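Local coordinates for protein transcriptional regulator, PadR family (Bacillus cereus, PDB 4ESB) that probably binds DNA as a dimer through a winged helix-turn-helix domain and so regulates transcription, as other PadR-family proteins do, at residues C13-I18 with L50-E55; Q20-G25 with E59-A64; T30-N33 with F39-E42. One frame throughout, in Å; residues are numbered along the deposited sequence.

Interaction 1: residues C13-I18 with L50-E55; sequences CILYII and LRMQKE
Met52 reaches across from helix 42-54 and sets its terminal methyl between Ile14 and Leu15 on helix 10-20. The CE atom carries nearly all of this: it lies 3.3 Å from Leu15 CD2, a tight approach for two methyl carbons, and 3.7 Å from Ile14 CG2. The sulfur is involved as well, since Met52 SD stands 3.9 Å from Ile14 CG2. A bend about the CG-SD bond (chi3 67°) turns the methionine at its far end and brings CE to Leu15 after the chain has come up to Ile14. On the other helix, with CG1 beside the backbone N (chi1 -79°), Ile14 CG2 falls anti to that N, which presents this branch to the thioether, while Leu15 meets the methyl with CD2, and Leu15 CG lies 3.6 Å from Met52 CE. Because a single long side chain spans the space, the helices can stay well apart, with 9.2 Å between Leu15 CA and Met52 CA.

All three side chains are buried. Ile58 packs on both Leu15 and Met52, Ile76 and Leu84 add to the cover over Leu15, and Leu32 lies against Ile14. On other faces of helix 42-54 the character changes: Arg51 and Lys54 are exposed. Arg51 NH1 pairs with Glu55 OE2 at 2.8 Å in a salt bridge within the same segment, although its hydrogen bond is bent to 120° and weak, and Arg51 also makes a long, weak ion pair with Glu11 of helix 10-20.

No hydrogen bond links the two segments. The join between the first helix and the probable DNA-recognition helix of the winged helix-turn-helix is therefore apolar between these segments, made by the methyl and sulfur of one long thioether side chain.

Interaction 2: residues Q20-G25 with E59-A64; sequences QEEVYG and EGTLKA
Across the small antiparallel sheet of the winged helix-turn-helix fold, Glu22 and Lys63 form a salt bridge, one from just before the short strand 23-24 and the other from strand 58-64 of the wing hairpin. Lys63 NZ donates to Glu22 OE1 at 3.2 Å, a hydrogen bond within that pairing. The carboxylate takes it on the syn lone pair of OE1, the side that faces the other oxygen. That other oxygen lies over the aliphatic part of the lysine, with Glu22 OE2 3.2 Å from Lys63 CD, so the carboxylate rests on the methylene chain as well as on the ammonium group. The two side chains meet at about a right angle.

Their torsions explain the meeting. Lys63 is bent at chi3 (64°), which swings CE and NZ round toward the acid. Glu22 departs from its backbone at an unusual chi1 of -119°, well off a staggered position, and then runs straight out to its carboxylate. Thr61 OG1 is farther off, 4.1 Å from Glu22 OE2, a distance of loose proximity and not of bonding. With Lys63 exposed and Glu22 partly so, water would probably weaken the attraction between the charges; a glycerol, probably from the crystallisation liquor, also lies beside Glu22 and makes a hydrogen bond with its backbone carbonyl O.

Between the two partners runs the central strand 70-76, and the ion pair passes over it: Glu22 and Lys63 both touch Tyr73. That strand supplies the backbone ladder, pairing Val23 with Tyr74 on one side, and Thr61 with Tyr73 and Lys63 with Arg71 on the other. Tyr24 closes the short strand as the N-cap of helix 25-34, while the side chain of Val23 packs on Leu28 of that helix.

Interaction 3: residues T30-N33 with F39-E42; sequences TKLN and FVSE
Val40 folds back on Leu32 and Asn33 where the chain turns between the two helices of the helix-turn-helix, 25-34 and 42-54. Its CG2 branch makes the contact. A chi1 of -51° puts CG1 beside the backbone N and anti to the carbonyl carbon, leaving CG2 between the N and the carbonyl carbon, the crowded position, and that rotation aims CG2 at the helix. There it lies 3.6 Å from Leu32 CB, close to the helix backbone, and the valine crosses the leucine at about a right angle. Leu32 directs CG anti to its carbonyl carbon (chi1 -74°) and carries on past Val40 toward Leu10 and Ile17 of helix 10-20; both side chains are buried.

Asn33 holds its CG in the same rotation as Leu32, and its amide slides alongside Val40, the two side chains running in opposite directions. The CA atoms of Asn33 and Val40 are 6.6 Å apart, the closest CA pair of the two segments. Just beyond, Ser41 is the N-cap of helix 42-54, its side chain capping a backbone N. The other valine branch turns to its own neighbour: Val40 CG1 stands over the centre of the Phe39 ring, 3.7 Å above its plane.

In the fold
Interactions 1 and 3 belong to the core and interaction 2 to the surface, and their chemistry follows: apolar branches meet in interactions 1 and 3, a salt bridge in interaction 2. Interaction 3 packs the loop leading into helix 42-54 on helix 25-34, whereas interaction 1 ties the far end of helix 42-54 to helix 10-20. The two cores merge where Leu32 CD2 packs 3.5 Å from Ile17 CD1. Interaction 2 continues both segments of interaction 1, since strand 23-24 follows helix 10-20 and strand 58-64 follows helix 42-54; Val23 leans on Ile18 at that junction. A long, weak ion pair between Glu21 and Lys31 links interactions 2 and 3.

Interaction 1: residues C13-I18 with L50-E55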
loop_
_atom_site.group_PDB
_atom_site.type_symbol
_atom_site.label_atom_id
_atom_site.label_comp_id
_atom_site.label_asym_id
_atom_site.label_seq_id
_atom_site.Cartn_x
_atom_site.Cartn_y
_atom_site.Cartn_z
ATOM N N CYS A 13 2.109 -10.561 2.200
ATOM C CA CYS A 13 1.169 -11.369 2.971
ATOM C C CYS A 13 1.338 -12.845 2.633
ATOM O O CYS A 13 1.126 -13.714 3.475
ATOM C CB CYS A 13 -0.267 -10.921 2.703
ATOM S SG CYS A 13 -0.649 -9.289 3.386
ATOM N N ILE A 14 1.718 -13.117 1.392
ATOM C CA ILE A 14 2.048 -14.472 0.972
ATOM C C ILE A 14 3.296 -14.971 1.702
ATOM O O ILE A 14 3.340 -16.115 2.154
ATOM C CB ILE A 14 2.261 -14.551 -0.553
ATOM C CG1 ILE A 14 0.905 -14.596 -1.257
ATOM C CG2 ILE A 14 3.091 -15.777 -0.924
ATOM C CD1 ILE A 14 0.985 -14.623 -2.767
ATOM N N LEU A 15 4.307 -14.115 1.823
ATOM C CA LEU A 15 5.513 -14.483 2.556
ATOM C C LEU A 15 5.188 -14.725 4.024
ATOM O O LEU A 15 5.696 -15.672 4.625
ATOM C CB LEU A 15 6.590 -13.402 2.440
ATOM C CG LEU A 15 7.277 -13.236 1.082
ATOM C CD1 LEU A 15 8.207 -12.034 1.111
ATOM C CD2 LEU A 15 8.045 -14.493 0.702
ATOM N N TYR A 16 4.342 -13.875 4.600
ATOM C CA TYR A 16 3.964 -14.040 5.998
ATOM C C TYR A 16 3.328 -15.402 6.220
ATOM O O TYR A 16 3.716 -16.143 7.120
ATOM C CB TYR A 16 2.984 -12.958 6.449
ATOM C CG TYR A 16 2.547 -13.162 7.879
ATOM C CD1 TYR A 16 3.393 -12.847 8.933
ATOM C CD2 TYR A 16 1.299 -13.696 8.176
ATOM C CE1 TYR A 16 3.006 -13.045 10.244
ATOM C CE2 TYR A 16 0.902 -13.896 9.484
ATOM C CZ TYR A 16 1.760 -13.569 10.514
ATOM O OH TYR A 16 1.370 -13.767 11.816
ATOM N N ILE A 17 2.342 -15.720 5.389
ATOM C CA ILE A 17 1.592 -16.960 5.525
ATOM C C ILE A 17 2.503 -18.171 5.369
ATOM O O ILE A 17 2.467 -19.089 6.187
ATOM C CB ILE A 17 0.445 -17.026 4.498
ATOM C CG1 ILE A 17 -0.704 -16.119 4.948
ATOM C CG2 ILE A 17 -0.053 -18.455 4.336
ATOM C CD1 ILE A 17 -1.640 -15.709 3.835
ATOM N N ILE A 18 3.324 -18.168 4.323
ATOM C CA ILE A 18 4.244 -19.273 4.075
ATOM C C ILE A 18 5.286 -19.392 5.184
ATOM O O ILE A 18 5.729 -20.495 5.506
ATOM C CB ILE A 18 4.957 -19.122 2.716
ATOM C CG1 ILE A 18 3.938 -19.195 1.573
ATOM C CG2 ILE A 18 6.012 -20.207 2.549
ATOM C CD1 ILE A 18 4.552 -19.211 0.187
ATOM N N LEU A 50 5.486 -18.085 -9.312
ATOM C CA LEU A 50 6.585 -18.512 -10.170
ATOM C C LEU A 50 7.747 -17.543 -10.041
ATOM O O LEU A 50 8.913 -17.931 -10.100
ATOM C CB LEU A 50 6.138 -18.567 -11.631
ATOM C CG LEU A 50 5.250 -19.732 -12.069
ATOM C CD1 LEU A 50 4.748 -19.492 -13.483
ATOM C CD2 LEU A 50 6.006 -21.049 -11.984
ATOM N N ARG A 51 7.412 -16.272 -9.868
ATOM C CA ARG A 51 8.406 -15.215 -9.813
ATOM C C ARG A 51 9.073 -15.171 -8.442
ATOM O O ARG A 51 10.286 -14.998 -8.343
ATOM C CB ARG A 51 7.746 -13.876 -10.140
ATOM C CG ARG A 51 8.701 -12.704 -10.200
ATOM C CD ARG A 51 8.034 -11.493 -10.831
ATOM N NE ARG A 51 7.146 -10.803 -9.899
ATOM C CZ ARG A 51 7.551 -9.921 -8.988
ATOM N NH1 ARG A 51 8.838 -9.615 -8.874
ATOM N NH2 ARG A 51 6.668 -9.345 -8.185
ATOM N N MET A 52 8.283 -15.345 -7.388
ATOM C CA MET A 52 8.821 -15.372 -6.036
ATOM C C MET A 52 9.800 -16.533 -5.883
ATOM O O MET A 52 10.751 -16.454 -5.105
ATOM C CB MET A 52 7.695 -15.482 -5.006
ATOM C CG MET A 52 6.843 -14.222 -4.889
ATOM S SD MET A 52 5.477 -14.384 -3.723
ATOM C CE MET A 52 6.363 -14.527 -2.173
ATOM N N GLN A 53 9.570 -17.604 -6.638
ATOM C CA GLN A 53 10.484 -18.739 -6.654
ATOM C C GLN A 53 11.761 -18.398 -7.407
ATOM O O GLN A 53 12.862 -18.731 -6.970
ATOM C CB GLN A 53 9.827 -19.947 -7.317
ATOM C CG GLN A 53 8.889 -20.730 -6.420
ATOM C CD GLN A 53 8.137 -21.799 -7.179
ATOM O OE1 GLN A 53 8.571 -22.947 -7.254
ATOM N NE2 GLN A 53 7.004 -21.422 -7.758
ATOM N N LYS A 54 11.609 -17.734 -8.546
ATOM C CA LYS A 54 12.749 -17.403 -9.387
ATOM C C LYS A 54 13.651 -16.401 -8.680
ATOM O O LYS A 54 14.849 -16.337 -8.948
ATOM C CB LYS A 54 12.275 -16.851 -10.732
ATOM C CG LYS A 54 13.378 -16.675 -11.772
ATOM C CD LYS A 54 12.809 -16.236 -13.115
ATOM C CE LYS A 54 12.170 -14.857 -13.045
ATOM N NZ LYS A 54 13.165 -13.796 -12.726
ATOM N N GLU A 55 13.075 -15.622 -7.769
ATOM C CA GLU A 55 13.859 -14.680 -6.984
ATOM C C GLU A 55 14.283 -15.294 -5.651
ATOM O O GLU A 55 14.873 -14.621 -4.810
ATOM C CB GLU A 55 13.064 -13.401 -6.745
ATOM C CG GLU A 55 12.461 -12.800 -8.006
ATOM C CD GLU A 55 11.678 -11.541 -7.713
ATOM O OE1 GLU A 55 11.325 -11.332 -6.533
ATOM O OE2 GLU A 55 11.416 -10.765 -8.654
#

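Interaction 2: residues Q20-G25 with E59-A64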
loop_
_atom_site.group_PDB
_atom_site.type_symbol
_atom_site.label_atom_id
_atom_site.label_comp_id
_atom_site.label_asym_id
_atom_site.label_seq_id
_atom_site.Cartn_x
_atom_site.Cartn_y
_atom_site.Cartn_z
ATOM N N GLN A 20 4.803 -18.977 8.206
ATOM C CA GLN A 20 4.154 -19.520 9.392
ATOM C C GLN A 20 3.742 -20.975 9.209
ATOM O O GLN A 20 3.610 -21.711 10.186
ATOM C CB GLN A 20 2.939 -18.670 9.770
ATOM C CG GLN A 20 3.295 -17.280 10.273
ATOM C CD GLN A 20 4.145 -17.317 11.532
ATOM O OE1 GLN A 20 3.827 -18.027 12.486
ATOM N NE2 GLN A 20 5.236 -16.555 11.536
ATOM N N GLU A 21 3.546 -21.391 7.962
ATOM C CA GLU A 21 3.142 -22.762 7.680
ATOM C C GLU A 21 3.413 -23.157 6.230
ATOM O O GLU A 21 3.039 -22.448 5.299
ATOM C CB GLU A 21 1.654 -22.951 7.981
ATOM C CG GLU A 21 1.167 -24.376 7.773
ATOM C CD GLU A 21 -0.346 -24.470 7.707
ATOM O OE1 GLU A 21 -1.016 -23.428 7.864
ATOM O OE2 GLU A 21 -0.865 -25.586 7.491
ATOM N N GLU A 22 4.073 -24.296 6.055
ATOM C CA GLU A 22 4.229 -24.902 4.739
ATOM C C GLU A 22 2.852 -25.148 4.136
ATOM O O GLU A 22 2.026 -25.836 4.732
ATOM C CB GLU A 22 4.972 -26.234 4.856
ATOM C CG GLU A 22 6.283 -26.298 4.102
ATOM C CD GLU A 22 6.885 -27.687 4.117
ATOM O OE1 GLU A 22 6.692 -28.415 5.115
ATOM O OE2 GLU A 22 7.547 -28.056 3.124
ATOM N N VAL A 23 2.608 -24.597 2.953
ATOM C CA VAL A 23 1.309 -24.749 2.299
ATOM C C VAL A 23 1.443 -25.035 0.808
ATOM O O VAL A 23 2.380 -24.564 0.162
ATOM C CB VAL A 23 0.446 -23.482 2.462
ATOM C CG1 VAL A 23 0.067 -23.271 3.924
ATOM C CG2 VAL A 23 1.172 -22.266 1.897
ATOM N N TYR A 24 0.505 -25.806 0.263
ATOM C CA TYR A 24 0.445 -25.999 -1.184
ATOM C C TYR A 24 -0.468 -24.952 -1.814
ATOM O O TYR A 24 -1.178 -24.233 -1.110
ATOM C CB TYR A 24 0.042 -27.434 -1.576
ATOM C CG TYR A 24 -1.281 -27.957 -1.040
ATOM C CD1 TYR A 24 -1.408 -28.373 0.278
ATOM C CD2 TYR A 24 -2.386 -28.086 -1.872
ATOM C CE1 TYR A 24 -2.607 -28.868 0.761
ATOM C CE2 TYR A 24 -3.588 -28.584 -1.400
ATOM C CZ TYR A 24 -3.692 -28.974 -0.085
ATOM O OH TYR A 24 -4.890 -29.469 0.385
ATOM N N GLY A 25 -0.427 -24.860 -3.139
ATOM C CA GLY A 25 -1.069 -23.777 -3.862
ATOM C C GLY A 25 -2.507 -23.501 -3.467
ATOM O O GLY A 25 -2.868 -22.361 -3.170
ATOM N N GLU A 59 10.345 -21.538 -1.895
ATOM C CA GLU A 59 10.815 -22.739 -2.568
ATOM C C GLU A 59 9.831 -23.876 -2.350
ATOM O O GLU A 59 9.419 -24.144 -1.223
ATOM C CB GLU A 59 12.192 -23.131 -2.034
ATOM C CG GLU A 59 12.767 -24.385 -2.659
ATOM C CD GLU A 59 13.988 -24.901 -1.913
ATOM O OE1 GLU A 59 14.510 -24.168 -1.049
ATOM O OE2 GLU A 59 14.422 -26.041 -2.182
ATOM N N GLY A 60 9.458 -24.545 -3.435
ATOM C CA GLY A 60 8.546 -25.668 -3.354
ATOM C C GLY A 60 9.287 -26.986 -3.316
ATOM O O GLY A 60 10.271 -27.172 -4.027
ATOM N N THR A 61 8.819 -27.898 -2.473
ATOM C CA THR A 61 9.382 -29.239 -2.410
ATOM C C THR A 61 8.249 -30.258 -2.359
ATOM O O THR A 61 7.234 -30.036 -1.701
ATOM C CB THR A 61 10.284 -29.419 -1.172
ATOM O OG1 THR A 61 9.481 -29.728 -0.028
ATOM C CG2 THR A 61 11.098 -28.157 -0.903
ATOM N N LEU A 62 8.425 -31.374 -3.057
ATOM C CA LEU A 62 7.414 -32.426 -3.076
ATOM C C LEU A 62 7.436 -33.230 -1.780
ATOM O O LEU A 62 8.299 -34.083 -1.585
ATOM C CB LEU A 62 7.634 -33.366 -4.265
ATOM C CG LEU A 62 6.896 -33.060 -5.573
ATOM C CD1 LEU A 62 5.384 -33.063 -5.368
ATOM C CD2 LEU A 62 7.355 -31.740 -6.174
ATOM N N LYS A 63 6.482 -32.953 -0.896
ATOM C CA LYS A 63 6.347 -33.709 0.344
ATOM C C LYS A 63 5.067 -34.529 0.333
ATOM O O LYS A 63 4.130 -34.227 -0.401
ATOM C CB LYS A 63 6.342 -32.774 1.556
ATOM C CG LYS A 63 7.658 -32.062 1.779
ATOM C CD LYS A 63 7.652 -31.225 3.044
ATOM C CE LYS A 63 7.498 -32.078 4.289
ATOM N NZ LYS A 63 7.948 -31.352 5.510
ATOM N N ALA A 64 5.038 -35.572 1.154
ATOM C CA ALA A 64 3.832 -36.365 1.323
ATOM C C ALA A 64 2.908 -35.651 2.294
ATOM O O ALA A 64 3.355 -35.071 3.285
ATOM C CB ALA A 64 4.167 -37.753 1.833
#

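Interaction 3: residues T30-N33 with F39-E42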
loop_
_atom_site.group_PDB
_atom_site.type_symbol
_atom_site.label_atom_id
_atom_site.label_comp_id
_atom_site.label_asym_id
_atom_site.label_seq_id
_atom_site.Cartn_x
_atom_site.Cartn_y
_atom_site.Cartn_z
ATOM N N THR A 30 -6.787 -20.401 -0.558
ATOM C CA THR A 30 -7.941 -20.530 0.326
ATOM C C THR A 30 -7.746 -19.641 1.547
ATOM O O THR A 30 -8.643 -18.887 1.924
ATOM C CB THR A 30 -8.168 -21.984 0.792
ATOM O OG1 THR A 30 -8.563 -22.795 -0.320
ATOM C CG2 THR A 30 -9.258 -22.038 1.857
ATOM N N LYS A 31 -6.567 -19.725 2.160
ATOM C CA LYS A 31 -6.255 -18.890 3.315
ATOM C C LYS A 31 -6.320 -17.411 2.941
ATOM O O LYS A 31 -6.847 -16.597 3.696
ATOM C CB LYS A 31 -4.875 -19.227 3.884
ATOM C CG LYS A 31 -4.802 -20.562 4.613
ATOM C CD LYS A 31 -3.563 -20.629 5.494
ATOM C CE LYS A 31 -3.250 -22.048 5.945
ATOM N NZ LYS A 31 -4.253 -22.591 6.902
ATOM N N LEU A 32 -5.790 -17.066 1.770
ATOM C CA LEU A 32 -5.824 -15.683 1.303
ATOM C C LEU A 32 -7.265 -15.211 1.173
ATOM O O LEU A 32 -7.598 -14.113 1.615
ATOM C CB LEU A 32 -5.090 -15.532 -0.036
ATOM C CG LEU A 32 -3.557 -15.592 -0.007
ATOM C CD1 LEU A 32 -2.996 -15.538 -1.419
ATOM C CD2 LEU A 32 -2.976 -14.462 0.829
ATOM N N ASN A 33 -8.116 -16.041 0.571
ATOM C CA ASN A 33 -9.537 -15.720 0.444
ATOM C C ASN A 33 -10.187 -15.457 1.796
ATOM O O ASN A 33 -10.895 -14.466 1.972
ATOM C CB ASN A 33 -10.293 -16.855 -0.251
ATOM C CG ASN A 33 -9.968 -16.958 -1.725
ATOM O OD1 ASN A 33 -9.535 -15.990 -2.351
ATOM N ND2 ASN A 33 -10.188 -18.136 -2.293
ATOM N N PHE A 39 -10.404 -11.602 -4.181
ATOM C CA PHE A 39 -10.224 -11.664 -5.629
ATOM C C PHE A 39 -9.186 -12.697 -6.063
ATOM O O PHE A 39 -9.127 -13.048 -7.242
ATOM C CB PHE A 39 -9.816 -10.295 -6.175
ATOM C CG PHE A 39 -8.353 -10.003 -6.034
ATOM C CD1 PHE A 39 -7.465 -10.338 -7.045
ATOM C CD2 PHE A 39 -7.861 -9.397 -4.888
ATOM C CE1 PHE A 39 -6.114 -10.072 -6.917
ATOM C CE2 PHE A 39 -6.513 -9.128 -4.754
ATOM C CZ PHE A 39 -5.637 -9.466 -5.769
ATOM N N VAL A 40 -8.367 -13.183 -5.133
ATOM C CA VAL A 40 -7.275 -14.076 -5.516
ATOM C C VAL A 40 -7.769 -15.483 -5.845
ATOM O O VAL A 40 -8.738 -15.975 -5.268
ATOM C CB VAL A 40 -6.165 -14.175 -4.436
ATOM C CG1 VAL A 40 -5.712 -12.791 -4.003
ATOM C CG2 VAL A 40 -6.624 -15.001 -3.242
ATOM N N SER A 41 -7.085 -16.110 -6.793
ATOM C CA SER A 41 -7.310 -17.504 -7.137
ATOM C C SER A 41 -5.947 -18.095 -7.477
ATOM O O SER A 41 -4.984 -17.353 -7.679
ATOM C CB SER A 41 -8.243 -17.615 -8.340
ATOM O OG SER A 41 -7.610 -17.108 -9.502
ATOM N N GLU A 42 -5.854 -19.417 -7.545
ATOM C CA GLU A 42 -4.590 -20.054 -7.890
ATOM C C GLU A 42 -4.122 -19.528 -9.237
ATOM O O GLU A 42 -2.927 -19.313 -9.450
ATOM C CB GLU A 42 -4.733 -21.573 -7.960
ATOM C CG GLU A 42 -4.723 -22.272 -6.613
ATOM C CD GLU A 42 -4.737 -23.786 -6.745
ATOM O OE1 GLU A 42 -5.832 -24.386 -6.677
ATOM O OE2 GLU A 42 -3.648 -24.372 -6.916
#